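Local atomic coordinates of ESAT-6-like protein SAG1039 (Streptococcus agalactiae serogroup V, PDB entry 3GWK), a protein that is of unknown function but, as a homodimeric WXG100 (ESAT-6-like) protein, probably is a substrate of a specialised secretion system. Residues G23-T28 and F67-E72. Numbering follows the deposited sequence.
Sequences GSQQVT and FAQLLE
With chi1 of S24 at 177°, the hydroxyl lies trans to the backbone N and reaches across to the carbonyl of A68, OG to O 2.7 Å. The donor sits above the carbonyl plane, 37° out of it. A68 O already accepts the helical bond from E72 N, which arrives at the opposite face of that plane, so two donors grip one buried oxygen. One bond back from the hydroxyl, S24 CB packs against L71 CB at 3.8 Å. L71 CG is turned trans to its own carbonyl carbon, and methyl CD1 lies 3.8 Å from S24 N and also touches the backbone of G23, where no side chain intervenes.

S24 points at the partner helix next to A68, and their CA atoms come within 4.3 Å. The axes of 23-28 and 67-72 pass 8.2 Å apart, their N-to-C directions 164° from each other. Helices 10-44 and 51-95, to which they belong, are the two arms of the antiparallel helical hairpin of the WXG100 fold, and two such hairpins form the four-helix bundle of the homodimer.

One turn along, the A68 methyl touches T28 OG1 at 3.3 Å and, in another direction, V27 CG1. V27 sends its other methyl, CG2, to the edge of the F67 ring near its plane, 4.2 Å from CD2, while L71 CD2 lies over one ring face. On the second subunit, F57 meets the F67 ring and L34 packs on L71. At the more polar margin, a water donates to both S24 OG and E72 OE1, the second bond being the shorter at 2.8 Å. T21 also bonds OE1, and N75 and Q76 hold OE2, fixing the carboxylate beside the serine.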
loop_
_atom_site.group_PDB
_atom_site.type_symbol
_atom_site.label_atom_id
_atom_site.label_comp_id
_atom_site.label_asym_id
_atom_site.label_seq_id
_atom_site.Cartn_x
_atom_site.Cartn_y
_atom_site.Cartn_z
ATOM N N GLY A 23 -3.268 8.131 1.514
ATOM C CA GLY A 23 -2.797 6.860 0.932
ATOM C C GLY A 23 -1.548 6.374 1.600
ATOM O O GLY A 23 -1.378 5.176 1.811
ATOM N N SER A 24 -0.619 7.271 1.958
ATOM C CA SER A 24 0.582 6.889 2.681
ATOM C C SER A 24 0.203 6.161 3.966
ATOM O O SER A 24 0.732 5.081 4.298
ATOM C CB SER A 24 1.405 8.126 2.990
ATOM O OG SER A 24 2.551 7.785 3.755
ATOM N N GLN A 25 -0.711 6.770 4.722
ATOM C CA GLN A 25 -1.106 6.180 5.982
ATOM C C GLN A 25 -1.762 4.790 5.793
ATOM O O GLN A 25 -1.562 3.848 6.576
ATOM C CB GLN A 25 -2.025 7.125 6.703
ATOM C CG GLN A 25 -1.308 8.416 7.156
ATOM C CD GLN A 25 -2.293 9.446 7.632
ATOM O OE1 GLN A 25 -3.090 9.184 8.514
ATOM N NE2 GLN A 25 -2.265 10.636 7.023
ATOM N N GLN A 26 -2.611 4.697 4.769
ATOM C CA GLN A 26 -3.324 3.425 4.508
ATOM C C GLN A 26 -2.340 2.312 4.144
ATOM O O GLN A 26 -2.440 1.191 4.618
ATOM C CB GLN A 26 -4.325 3.632 3.436
ATOM C CG GLN A 26 -5.607 4.335 3.838
ATOM C CD GLN A 26 -6.443 4.610 2.541
ATOM O OE1 GLN A 26 -6.054 5.445 1.706
ATOM N NE2 GLN A 26 -7.558 3.915 2.400
ATOM N N VAL A 27 -1.348 2.628 3.309
ATOM C CA VAL A 27 -0.331 1.649 2.909
ATOM C C VAL A 27 0.473 1.196 4.152
ATOM O O VAL A 27 0.716 -0.008 4.341
ATOM C CB VAL A 27 0.598 2.271 1.808
ATOM C CG1 VAL A 27 1.823 1.386 1.522
ATOM C CG2 VAL A 27 -0.184 2.480 0.508
ATOM N N THR A 28 0.896 2.138 4.969
ATOM C CA THR A 28 1.641 1.804 6.175
ATOM C C THR A 28 0.847 0.895 7.057
ATOM O O THR A 28 1.389 -0.077 7.623
ATOM C CB THR A 28 2.061 3.109 6.915
ATOM O OG1 THR A 28 2.978 3.794 6.062
ATOM C CG2 THR A 28 2.699 2.802 8.279
ATOM N N PHE A 67 7.266 3.338 -0.789
ATOM C CA PHE A 67 6.121 3.944 -1.436
ATOM C C PHE A 67 5.373 4.818 -0.451
ATOM O O PHE A 67 4.984 5.942 -0.781
ATOM C CB PHE A 67 5.235 2.823 -1.988
ATOM C CG PHE A 67 4.064 3.299 -2.858
ATOM C CD1 PHE A 67 4.278 3.986 -4.074
ATOM C CD2 PHE A 67 2.746 3.044 -2.494
ATOM C CE1 PHE A 67 3.222 4.338 -4.866
ATOM C CE2 PHE A 67 1.701 3.430 -3.317
ATOM C CZ PHE A 67 1.955 4.104 -4.494
ATOM N N ALA A 68 5.104 4.318 0.720
ATOM C CA ALA A 68 4.448 5.154 1.760
ATOM C C ALA A 68 5.250 6.417 2.004
ATOM O O ALA A 68 4.706 7.497 2.155
ATOM C CB ALA A 68 4.225 4.361 3.032
ATOM N N GLN A 69 6.556 6.300 2.101
ATOM C CA GLN A 69 7.398 7.475 2.337
ATOM C C GLN A 69 7.317 8.451 1.158
ATOM O O GLN A 69 7.214 9.678 1.335
ATOM C CB GLN A 69 8.838 7.002 2.632
ATOM C CG GLN A 69 9.621 8.130 3.537
ATOM C CD GLN A 69 8.985 8.404 5.122
ATOM O OE1 GLN A 69 7.958 9.233 5.341
ATOM N NE2 GLN A 69 9.653 7.817 6.173
ATOM N N LEU A 70 7.326 7.974 -0.069
ATOM C CA LEU A 70 7.181 8.806 -1.248
ATOM C C LEU A 70 5.869 9.589 -1.244
ATOM O O LEU A 70 5.825 10.794 -1.542
ATOM C CB LEU A 70 7.282 7.938 -2.500
ATOM C CG LEU A 70 6.919 8.652 -3.811
ATOM C CD1 LEU A 70 7.921 9.783 -4.168
ATOM C CD2 LEU A 70 6.844 7.639 -4.925
ATOM N N LEU A 71 4.753 8.899 -0.914
ATOM C CA LEU A 71 3.464 9.534 -0.922
ATOM C C LEU A 71 3.453 10.660 0.118
ATOM O O LEU A 71 2.931 11.747 -0.109
ATOM C CB LEU A 71 2.390 8.534 -0.635
ATOM C CG LEU A 71 2.179 7.459 -1.711
ATOM C CD1 LEU A 71 1.126 6.496 -1.293
ATOM C CD2 LEU A 71 2.242 7.746 -3.156
ATOM N N GLU A 72 4.000 10.436 1.295
ATOM C CA GLU A 72 4.068 11.474 2.289
ATOM C C GLU A 72 4.984 12.652 1.844
ATOM O O GLU A 72 4.662 13.814 2.080
ATOM C CB GLU A 72 4.509 10.906 3.595
ATOM C CG GLU A 72 4.551 11.980 4.688
ATOM C CD GLU A 72 3.170 12.700 4.900
ATOM O OE1 GLU A 72 2.126 12.023 4.740
ATOM O OE2 GLU A 72 3.161 13.900 5.341
HETATM O O HOH W 1 2.204 9.717 6.355
#